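Local coordinates for endoribonuclease MazF3 (Mycobacterium tuberculosis, PDB 5UCT), which acts as the toxin of a toxin-antitoxin system, cleaving mRNA and 23S rRNA mainly after the first two uridines of 5'-UUCCU-3', at residues H5-Q8 with P14-I17; A7-A12 with N64-P69; L42-P47 with G93-L98; V60-T65 with P86-A91. All blocks are in the same frame, centred on the assembly; numbering follows the deposited sequence.

Interaction 1 of 4, residues H5-Q8 with P14-I17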
loop_
_atom_site.group_PDB
_atom_site.type_symbol
_atom_site.label_atom_id
_atom_site.label_comp_id
_atom_site.label_asym_id
_atom_site.label_seq_id
_atom_site.Cartn_x
_atom_site.Cartn_y
_atom_site.Cartn_z
ATOM N N HIS A 5 -9.331 -0.033 12.919
ATOM C CA HIS A 5 -10.150 -1.216 13.139
ATOM C C HIS A 5 -9.277 -2.400 13.533
ATOM O O HIS A 5 -8.050 -2.371 13.420
ATOM C CB HIS A 5 -10.957 -1.570 11.884
ATOM C CG HIS A 5 -11.965 -0.535 11.496
ATOM N ND1 HIS A 5 -11.653 0.548 10.704
ATOM C CD2 HIS A 5 -13.282 -0.422 11.787
ATOM C CE1 HIS A 5 -12.733 1.286 10.526
ATOM N NE2 HIS A 5 -13.736 0.720 11.173
ATOM N N ILE A 6 -9.937 -3.448 14.011
ATOM C CA ILE A 6 -9.340 -4.775 14.106
ATOM C C ILE A 6 -9.606 -5.492 12.793
ATOM O O ILE A 6 -10.715 -5.423 12.250
ATOM C CB ILE A 6 -9.913 -5.560 15.302
ATOM C CG1 ILE A 6 -9.621 -4.831 16.613
ATOM C CG2 ILE A 6 -9.343 -6.971 15.346
ATOM C CD1 ILE A 6 -10.170 -5.524 17.844
ATOM N N ALA A 7 -8.592 -6.169 12.262
ATOM C CA ALA A 7 -8.727 -6.850 10.984
ATOM C C ALA A 7 -8.143 -8.250 11.075
ATOM O O ALA A 7 -7.249 -8.519 11.884
ATOM C CB ALA A 7 -8.041 -6.072 9.854
ATOM N N GLN A 8 -8.657 -9.140 10.227
ATOM C CA GLN A 8 -8.190 -10.522 10.152
ATOM C C GLN A 8 -7.148 -10.614 9.042
ATOM O O GLN A 8 -7.486 -10.787 7.869
ATOM C CB GLN A 8 -9.353 -11.476 9.907
ATOM C CG GLN A 8 -8.964 -12.946 9.965
ATOM C CD GLN A 8 -8.534 -13.373 11.353
ATOM O OE1 GLN A 8 -9.073 -12.898 12.353
ATOM N NE2 GLN A 8 -7.558 -14.269 11.423
ATOM N N PRO A 14 -4.544 -4.981 14.996
ATOM C CA PRO A 14 -5.058 -3.631 14.734
ATOM C C PRO A 14 -4.445 -3.062 13.463
ATOM O O PRO A 14 -3.264 -3.270 13.174
ATOM C CB PRO A 14 -4.616 -2.832 15.969
ATOM C CG PRO A 14 -4.158 -3.862 16.976
ATOM C CD PRO A 14 -3.657 -5.012 16.171
ATOM N N VAL A 15 -5.260 -2.341 12.694
ATOM C CA VAL A 15 -4.840 -1.834 11.392
ATOM C C VAL A 15 -5.247 -0.374 11.243
ATOM O O VAL A 15 -6.206 0.095 11.866
ATOM C CB VAL A 15 -5.427 -2.668 10.231
ATOM C CG1 VAL A 15 -4.901 -4.094 10.274
ATOM C CG2 VAL A 15 -6.947 -2.645 10.272
ATOM N N LEU A 16 -4.502 0.343 10.405
ATOM C CA LEU A 16 -4.818 1.715 10.027
ATOM C C LEU A 16 -5.460 1.699 8.648
ATOM O O LEU A 16 -4.856 1.211 7.688
ATOM C CB LEU A 16 -3.561 2.586 10.011
ATOM C CG LEU A 16 -3.736 4.073 9.681
ATOM C CD1 LEU A 16 -4.502 4.804 10.776
ATOM C CD2 LEU A 16 -2.388 4.735 9.438
ATOM N N ILE A 17 -6.674 2.231 8.548
ATOM C CA ILE A 17 -7.376 2.267 7.268
ATOM C C ILE A 17 -6.669 3.266 6.356
ATOM O O ILE A 17 -6.793 4.481 6.535
ATOM C CB ILE A 17 -8.854 2.630 7.444
ATOM C CG1 ILE A 17 -9.538 1.654 8.406
ATOM C CG2 ILE A 17 -9.546 2.652 6.096
ATOM C CD1 ILE A 17 -9.522 0.205 7.952
#

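Interaction 2 of 4, residues A7-A12 with N64-P69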
loop_
_atom_site.group_PDB
_atom_site.type_symbol
_atom_site.label_atom_id
_atom_site.label_comp_id
_atom_site.label_asym_id
_atom_site.label_seq_id
_atom_site.Cartn_x
_atom_site.Cartn_y
_atom_site.Cartn_z
ATOM N N ALA A 7 -8.592 -6.169 12.262
ATOM C CA ALA A 7 -8.727 -6.850 10.984
ATOM C C ALA A 7 -8.143 -8.250 11.075
ATOM O O ALA A 7 -7.249 -8.519 11.884
ATOM C CB ALA A 7 -8.041 -6.072 9.854
ATOM N N GLN A 8 -8.657 -9.140 10.227
ATOM C CA GLN A 8 -8.190 -10.522 10.152
ATOM C C GLN A 8 -7.148 -10.614 9.042
ATOM O O GLN A 8 -7.486 -10.787 7.869
ATOM C CB GLN A 8 -9.353 -11.476 9.907
ATOM C CG GLN A 8 -8.964 -12.946 9.965
ATOM C CD GLN A 8 -8.534 -13.373 11.353
ATOM O OE1 GLN A 8 -9.073 -12.898 12.353
ATOM N NE2 GLN A 8 -7.558 -14.269 11.423
ATOM N N LEU A 9 -5.876 -10.486 9.417
ATOM C CA LEU A 9 -4.779 -10.711 8.484
ATOM C C LEU A 9 -4.378 -12.179 8.538
ATOM O O LEU A 9 -5.233 -13.061 8.410
ATOM C CB LEU A 9 -3.590 -9.806 8.814
ATOM C CG LEU A 9 -3.627 -8.369 8.281
ATOM C CD1 LEU A 9 -3.806 -8.374 6.773
ATOM C CD2 LEU A 9 -4.714 -7.534 8.948
ATOM N N ASP A 10 -3.086 -12.459 8.723
ATOM C CA ASP A 10 -2.697 -13.814 9.099
ATOM C C ASP A 10 -3.247 -14.164 10.473
ATOM O O ASP A 10 -3.555 -15.331 10.746
ATOM C CB ASP A 10 -1.176 -13.965 9.067
ATOM C CG ASP A 10 -0.465 -12.903 9.883
ATOM O OD1 ASP A 10 -1.141 -11.974 10.372
ATOM O OD2 ASP A 10 0.771 -12.997 10.032
ATOM N N LYS A 11 -3.376 -13.167 11.345
ATOM C CA LYS A 11 -4.123 -13.283 12.587
ATOM C C LYS A 11 -4.703 -11.914 12.912
ATOM O O LYS A 11 -4.425 -10.922 12.230
ATOM C CB LYS A 11 -3.251 -13.821 13.727
ATOM C CG LYS A 11 -1.837 -13.268 13.764
ATOM C CD LYS A 11 -0.986 -14.049 14.754
ATOM C CE LYS A 11 0.448 -13.553 14.779
ATOM N NZ LYS A 11 1.304 -14.366 15.687
ATOM N N ALA A 12 -5.526 -11.869 13.957
ATOM C CA ALA A 12 -6.215 -10.637 14.324
ATOM C C ALA A 12 -5.211 -9.593 14.798
ATOM O O ALA A 12 -4.441 -9.842 15.732
ATOM C CB ALA A 12 -7.253 -10.914 15.406
ATOM N N ASN A 64 4.280 -2.775 5.248
ATOM C CA ASN A 64 3.509 -4.008 5.166
ATOM C C ASN A 64 2.036 -3.734 4.894
ATOM O O ASN A 64 1.158 -4.435 5.396
ATOM C CB ASN A 64 3.662 -4.831 6.444
ATOM C CG ASN A 64 5.096 -5.230 6.715
ATOM O OD1 ASN A 64 5.651 -4.912 7.765
ATOM N ND2 ASN A 64 5.700 -5.942 5.772
ATOM N N THR A 65 1.742 -2.711 4.098
ATOM C CA THR A 65 0.353 -2.396 3.793
ATOM C C THR A 65 -0.280 -3.514 2.970
ATOM O O THR A 65 0.374 -4.159 2.144
ATOM C CB THR A 65 0.253 -1.075 3.032
ATOM O OG1 THR A 65 0.642 -1.290 1.670
ATOM C CG2 THR A 65 1.167 -0.028 3.659
ATOM N N GLN A 66 -1.569 -3.748 3.209
ATOM C CA GLN A 66 -2.295 -4.821 2.549
ATOM C C GLN A 66 -3.686 -4.334 2.174
ATOM O O GLN A 66 -4.269 -3.488 2.857
ATOM C CB GLN A 66 -2.409 -6.063 3.447
ATOM C CG GLN A 66 -1.072 -6.637 3.915
ATOM C CD GLN A 66 -0.454 -7.586 2.909
ATOM O OE1 GLN A 66 -1.025 -7.843 1.853
ATOM N NE2 GLN A 66 0.714 -8.123 3.241
ATOM N N THR A 67 -4.212 -4.878 1.077
ATOM C CA THR A 67 -5.600 -4.672 0.675
ATOM C C THR A 67 -6.372 -5.943 1.011
ATOM O O THR A 67 -6.145 -6.993 0.400
ATOM C CB THR A 67 -5.707 -4.344 -0.814
ATOM O OG1 THR A 67 -5.015 -3.121 -1.087
ATOM C CG2 THR A 67 -7.161 -4.190 -1.216
ATOM N N ILE A 68 -7.275 -5.848 1.983
ATOM C CA ILE A 68 -8.014 -7.005 2.482
ATOM C C ILE A 68 -9.489 -6.850 2.128
ATOM O O ILE A 68 -9.947 -5.726 1.880
ATOM C CB ILE A 68 -7.827 -7.175 4.001
ATOM C CG1 ILE A 68 -8.528 -6.040 4.760
ATOM C CG2 ILE A 68 -6.355 -7.212 4.356
ATOM C CD1 ILE A 68 -8.501 -6.203 6.262
ATOM N N PRO A 69 -10.263 -7.933 2.077
ATOM C CA PRO A 69 -11.711 -7.784 1.904
ATOM C C PRO A 69 -12.323 -7.094 3.112
ATOM O O PRO A 69 -11.849 -7.235 4.241
ATOM C CB PRO A 69 -12.207 -9.229 1.774
ATOM C CG PRO A 69 -11.000 -10.026 1.409
ATOM C CD PRO A 69 -9.852 -9.348 2.082
#

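Interaction 3 of 4, residues L42-P47 with G93-L98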
loop_
_atom_site.group_PDB
_atom_site.type_symbol
_atom_site.label_atom_id
_atom_site.label_comp_id
_atom_site.label_asym_id
_atom_site.label_seq_id
_atom_site.Cartn_x
_atom_site.Cartn_y
_atom_site.Cartn_z
ATOM N N LEU A 42 12.339 2.004 12.089
ATOM C CA LEU A 42 12.397 2.352 10.679
ATOM C C LEU A 42 11.710 3.693 10.449
ATOM O O LEU A 42 10.789 4.070 11.177
ATOM C CB LEU A 42 11.735 1.270 9.823
ATOM C CG LEU A 42 12.425 -0.099 9.807
ATOM C CD1 LEU A 42 11.538 -1.170 9.176
ATOM C CD2 LEU A 42 13.758 -0.012 9.079
ATOM N N ALA A 43 12.173 4.417 9.429
ATOM C CA ALA A 43 11.532 5.680 9.079
ATOM C C ALA A 43 10.088 5.480 8.640
ATOM O O ALA A 43 9.267 6.394 8.786
ATOM C CB ALA A 43 12.324 6.388 7.982
ATOM N N THR A 44 9.762 4.312 8.090
ATOM C CA THR A 44 8.426 4.034 7.577
ATOM C C THR A 44 7.439 3.653 8.672
ATOM O O THR A 44 6.375 3.106 8.367
ATOM C CB THR A 44 8.483 2.920 6.528
ATOM O OG1 THR A 44 8.792 1.673 7.167
ATOM C CG2 THR A 44 9.559 3.224 5.498
ATOM N N GLU A 45 7.763 3.927 9.931
ATOM C CA GLU A 45 6.887 3.628 11.050
ATOM C C GLU A 45 6.294 4.918 11.603
ATOM O O GLU A 45 6.923 5.980 11.559
ATOM C CB GLU A 45 7.644 2.880 12.151
ATOM C CG GLU A 45 8.257 1.560 11.701
ATOM C CD GLU A 45 9.134 0.931 12.767
ATOM O OE1 GLU A 45 9.552 1.651 13.698
ATOM O OE2 GLU A 45 9.401 -0.284 12.676
ATOM N N VAL A 46 5.068 4.819 12.119
ATOM C CA VAL A 46 4.382 5.938 12.746
ATOM C C VAL A 46 3.964 5.505 14.145
ATOM O O VAL A 46 3.220 4.529 14.290
ATOM C CB VAL A 46 3.160 6.412 11.943
ATOM C CG1 VAL A 46 2.498 7.594 12.635
ATOM C CG2 VAL A 46 3.564 6.787 10.526
ATOM N N PRO A 47 4.412 6.177 15.201
ATOM C CA PRO A 47 4.101 5.713 16.558
ATOM C C PRO A 47 2.637 5.920 16.917
ATOM O O PRO A 47 2.037 6.951 16.599
ATOM C CB PRO A 47 5.015 6.565 17.448
ATOM C CG PRO A 47 6.062 7.118 16.525
ATOM C CD PRO A 47 5.380 7.286 15.207
ATOM N N GLY A 93 5.532 8.159 1.820
ATOM C CA GLY A 93 6.390 8.701 0.779
ATOM C C GLY A 93 7.786 8.110 0.793
ATOM O O GLY A 93 8.350 7.803 -0.260
ATOM N N ASN A 94 8.370 7.949 1.985
ATOM C CA ASN A 94 9.683 7.320 2.069
ATOM C C ASN A 94 9.593 5.821 1.829
ATOM O O ASN A 94 10.520 5.230 1.265
ATOM C CB ASN A 94 10.329 7.592 3.426
ATOM C CG ASN A 94 10.402 9.064 3.752
ATOM O OD1 ASN A 94 10.730 9.879 2.896
ATOM N ND2 ASN A 94 10.092 9.416 4.997
ATOM N N ALA A 95 8.488 5.193 2.238
ATOM C CA ALA A 95 8.341 3.754 2.052
ATOM C C ALA A 95 8.339 3.374 0.578
ATOM O O ALA A 95 8.839 2.304 0.214
ATOM C CB ALA A 95 7.061 3.259 2.723
ATOM N N PHE A 96 7.793 4.232 -0.282
ATOM C CA PHE A 96 7.678 3.941 -1.704
ATOM C C PHE A 96 8.539 4.845 -2.577
ATOM O O PHE A 96 8.530 4.683 -3.803
ATOM C CB PHE A 96 6.210 4.040 -2.143
ATOM C CG PHE A 96 5.289 3.089 -1.422
ATOM C CD1 PHE A 96 5.757 1.879 -0.935
ATOM C CD2 PHE A 96 3.955 3.407 -1.230
ATOM C CE1 PHE A 96 4.913 1.008 -0.272
ATOM C CE2 PHE A 96 3.107 2.540 -0.569
ATOM C CZ PHE A 96 3.585 1.339 -0.089
ATOM N N ASP A 97 9.289 5.780 -1.984
ATOM C CA ASP A 97 10.082 6.770 -2.717
ATOM C C ASP A 97 9.200 7.556 -3.693
ATOM O O ASP A 97 9.258 7.399 -4.914
ATOM C CB ASP A 97 11.266 6.113 -3.439
ATOM C CG ASP A 97 12.436 5.837 -2.513
ATOM O OD1 ASP A 97 12.300 6.066 -1.291
ATOM O OD2 ASP A 97 13.491 5.389 -3.007
ATOM N N LEU A 98 8.375 8.414 -3.103
ATOM C CA LEU A 98 7.467 9.278 -3.839
ATOM C C LEU A 98 7.856 10.733 -3.615
ATOM O O LEU A 98 8.406 11.091 -2.569
ATOM C CB LEU A 98 6.016 9.046 -3.404
ATOM C CG LEU A 98 5.520 7.602 -3.517
ATOM C CD1 LEU A 98 4.184 7.434 -2.811
ATOM C CD2 LEU A 98 5.415 7.185 -4.977
#

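Interaction 4 of 4, residues V60-T65 with P86-A91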
loop_
_atom_site.group_PDB
_atom_site.type_symbol
_atom_site.label_atom_id
_atom_site.label_comp_id
_atom_site.label_asym_id
_atom_site.label_seq_id
_atom_site.Cartn_x
_atom_site.Cartn_y
_atom_site.Cartn_z
ATOM N N VAL A 60 2.621 1.978 13.475
ATOM C CA VAL A 60 2.004 1.673 12.187
ATOM C C VAL A 60 3.107 1.300 11.203
ATOM O O VAL A 60 3.981 2.118 10.898
ATOM C CB VAL A 60 1.182 2.862 11.670
ATOM C CG1 VAL A 60 0.709 2.605 10.246
ATOM C CG2 VAL A 60 -0.001 3.128 12.586
ATOM N N SER A 61 3.069 0.066 10.707
ATOM C CA SER A 61 4.097 -0.455 9.805
ATOM C C SER A 61 3.668 -0.189 8.367
ATOM O O SER A 61 2.884 -0.944 7.787
ATOM C CB SER A 61 4.321 -1.944 10.051
ATOM O OG SER A 61 5.152 -2.512 9.055
ATOM N N CYS A 62 4.193 0.888 7.781
ATOM C CA CYS A 62 3.824 1.282 6.427
ATOM C C CYS A 62 4.543 0.480 5.351
ATOM O O CYS A 62 4.242 0.660 4.167
ATOM C CB CYS A 62 4.099 2.771 6.219
ATOM S SG CYS A 62 2.901 3.859 7.022
ATOM N N ASP A 63 5.489 -0.383 5.717
ATOM C CA ASP A 63 6.126 -1.250 4.736
ATOM C C ASP A 63 5.351 -2.537 4.496
ATOM O O ASP A 63 5.731 -3.312 3.610
ATOM C CB ASP A 63 7.551 -1.590 5.177
ATOM C CG ASP A 63 8.566 -0.591 4.674
ATOM O OD1 ASP A 63 8.494 -0.224 3.485
ATOM O OD2 ASP A 63 9.432 -0.171 5.470
ATOM N N ASN A 64 4.280 -2.775 5.248
ATOM C CA ASN A 64 3.509 -4.008 5.166
ATOM C C ASN A 64 2.036 -3.734 4.894
ATOM O O ASN A 64 1.158 -4.435 5.396
ATOM C CB ASN A 64 3.662 -4.831 6.444
ATOM C CG ASN A 64 5.096 -5.230 6.715
ATOM O OD1 ASN A 64 5.651 -4.912 7.765
ATOM N ND2 ASN A 64 5.700 -5.942 5.772
ATOM N N THR A 65 1.742 -2.711 4.098
ATOM C CA THR A 65 0.353 -2.396 3.793
ATOM C C THR A 65 -0.280 -3.514 2.970
ATOM O O THR A 65 0.374 -4.159 2.144
ATOM C CB THR A 65 0.253 -1.075 3.032
ATOM O OG1 THR A 65 0.642 -1.290 1.670
ATOM C CG2 THR A 65 1.167 -0.028 3.659
ATOM N N PRO A 86 0.433 14.381 9.122
ATOM C CA PRO A 86 1.628 14.711 8.327
ATOM C C PRO A 86 2.685 13.621 8.350
ATOM O O PRO A 86 3.337 13.375 7.327
ATOM C CB PRO A 86 2.135 16.009 8.975
ATOM C CG PRO A 86 1.514 16.033 10.328
ATOM C CD PRO A 86 0.173 15.409 10.146
ATOM N N ALA A 87 2.871 12.954 9.492
ATOM C CA ALA A 87 3.860 11.884 9.565
ATOM C C ALA A 87 3.441 10.667 8.752
ATOM O O ALA A 87 4.302 9.960 8.213
ATOM C CB ALA A 87 4.103 11.492 11.022
ATOM N N LEU A 88 2.133 10.402 8.661
ATOM C CA LEU A 88 1.658 9.283 7.851
ATOM C C LEU A 88 2.041 9.466 6.390
ATOM O O LEU A 88 2.589 8.553 5.759
ATOM C CB LEU A 88 0.144 9.136 7.986
ATOM C CG LEU A 88 -0.485 8.167 6.982
ATOM C CD1 LEU A 88 -0.010 6.746 7.241
ATOM C CD2 LEU A 88 -2.005 8.249 7.013
ATOM N N ALA A 89 1.747 10.641 5.828
ATOM C CA ALA A 89 2.183 10.936 4.469
ATOM C C ALA A 89 3.697 10.848 4.352
ATOM O O ALA A 89 4.221 10.363 3.344
ATOM C CB ALA A 89 1.693 12.320 4.045
ATOM N N GLU A 90 4.419 11.302 5.378
ATOM C CA GLU A 90 5.875 11.199 5.351
ATOM C C GLU A 90 6.327 9.744 5.341
ATOM O O GLU A 90 7.279 9.386 4.634
ATOM C CB GLU A 90 6.476 11.936 6.548
ATOM C CG GLU A 90 7.995 11.919 6.598
ATOM C CD GLU A 90 8.628 12.843 5.575
ATOM O OE1 GLU A 90 7.889 13.472 4.789
ATOM O OE2 GLU A 90 9.871 12.944 5.564
ATOM N N ALA A 91 5.658 8.891 6.120
ATOM C CA ALA A 91 6.049 7.486 6.189
ATOM C C ALA A 91 5.821 6.780 4.858
ATOM O O ALA A 91 6.680 6.020 4.394
ATOM C CB ALA A 91 5.281 6.783 7.306
#

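Interaction 1 of 4, residues H5-Q8 with P14-I17
His5 is engaged twice across this pair of antiparallel strands, by its backbone with Val15 and by its ring with Ile17. The firm backbone link is Val15 N to His5 O, 2.9 Å and nearly straight (160° at the hydrogen), with the donor lying almost in line with the carbonyl bond. The reverse link, His5 N to Val15 O, is weak at 3.3 Å. Pro14 CA also approaches His5 O at 3.5 Å, a CA-H...O contact. The imidazole, set beside its own backbone N (chi1 -64°), presents an edge to Ile17: ND1 lies 3.3 Å from Ile17 CG1, close to the ring plane, and 3.5 Å from Ile17 CD1. Leu73 and Gln76 of strand 73-79 also touch the His5 side chain. Ile6 pairs with Pro14 in a non-hydrogen-bonded position, their CA atoms 4.5 Å apart, and both side chains emerge on the face across the sheet from His5 and Val15. Ala7 returns to the inner face, where its CB sits against the fork of Val15, 3.6 Å from CG2 and only slightly farther from CG1. Val15 touches Ala7 on this strand and Val32 of strand 29-36. The short strand axes are turned 110° from each other while approaching to 4.7 Å, evidence of strong twisting and coiling. Such a sharply twisted beta hairpin, with apolar groups on its inner face, fits the curled SH3-like sheet of the PemK/MazF family.

Interaction 2 of 4, residues A7-A12 with N64-P69
Gln66 begins the contact with its aliphatic base, CB lying 4.3 Å from Leu9 CD1. Its amide is employed in another direction: NE2 is hydrogen-bonded to the backbone O of Thr67 of the second subunit, so the residue faces both the turn and the dimer interface. The CB of Thr67 is directed away from the turn, and OG1 bonds to Thr31 and to Thr65 O of the second subunit. Ile68 then comes back to the turn and carries most of the packing, with its two branches on separate partners. CG2 meets Leu9 CD1 at 3.7 Å, the two side chains crossing at about a right angle. The longer branch is stretched out (chi2 175°), which carries CD1 to 3.6 Å from the CB of Ala7. With the CA atoms of Leu9 and Ile68 7.8 Å apart, the contact is made by aliphatic side-chain atoms, including the CB of Gln66. Leu9 is presented by a turn closed through Leu9 N to Lys11 O, 3.2 Å, and also packs on Val15. Hairpin turn and distant strand thus close over an apolar interior, as expected for the barrel-like SH3 fold of MazF toxins.

Interaction 3 of 4, residues L42-P47 with G93-L98
A small, buried van der Waals contact joins Thr44, in the turn leading into strand 45-48, to Ala95 near the C-terminal end of helix 85-96. Its evidence is the single methyl of Thr44: CG2 lies 3.7 Å from Ala95 CA and equally 3.7 Å from Ala95 CB, so it rests on the alanine broadly. The CB atoms of the two residues follow at 4.1 Å. At chi1 70° the threonine places CG2 beside its backbone N and sends OG1 another way, to a hydrogen bond with Asp63 OD2; the residue thus divides into an apolar half for the helix and a polar half for Asp63. The turn is a type I beta turn closed by Glu45 N to Leu42 O, 3.3 Å. Asp97 is the first residue beyond the helix to leave helical angles, with positive phi, and Leu98 N reaches back to Gly93 O at 2.9 Å. Carbonyl oxygens at this end are taken by the second subunit, Ala95 O by its Arg20 and Phe96 O by its Arg2. Thr44 therefore sits between the sheet edge, where its backbone pairs with Cys62 and Val46 pairs with Val60 of strand 58-61, and a helix end that borders the partner subunit.

Interaction 4 of 4, residues V60-T65 with P86-A91
Cys62 meets Leu88 and Ala91 without any ring or planar side chain between them; the flat groups nearby, the Asn64 amide and the Asp63 carboxylate, lie beside the contact and outside it. Asn64 OD1 accepts from Ser61 OG at 2.8 Å, the donor standing 29° off the carbonyl plane. The carboxylate is held through OD2 by Thr44 OG1, while its OD1 makes a long, weak ion pair with Arg20 of the second subunit. After strand 58-61, Cys62 directs its CB toward the helix. With the sulfur beside its own backbone N (chi1 -75°), SG lies 3.8 Å from Ala91 CB and 4.1 Å from Leu88 CD1, two residues three apart in sequence, which lie on the same side of the helix. Leu88 approaches by one methyl only: CG is anti to the backbone N (chi1 169°), bringing CD1 to the sulfur. The CA atoms of Cys62 and Ala91 are 6.6 Å apart, a gap spanned by the sulfur and the Ala91 methyl. Around this trio Leu88 also touches Leu16 and Leu18, and Ala91 touches Val46. All three residues are buried. The sulfur consequently behaves here as an apolar, polarisable filler, and the contact rests on dispersion and burial, without polar bonds between the two segments.

Interactions 1 and 2 share Ala7 and the hairpin strand 3-8, with centres 7 Å apart, and Val15 packing on Leu9 joins them directly. Interactions 3 and 4, only 5 Å apart by centres, both use helix 85-96 and are tied by the Val46-Val60 strand pairing. Across the chain centre, Leu16 connects interaction 1 to interaction 4, its centre about 14 Å away, by touching Leu88 and Val60. Along the chain, interaction 1 is complete before 3 and 4 begin; interaction 2 starts with it but alternates with 3, whose segments bracket both of 4. The ranges of interactions 2 and 4 overlap at residues 64-65, without those residues making either contact. All four reach one antiparallel sheet, and 2, 3 and 4 border the second subunit.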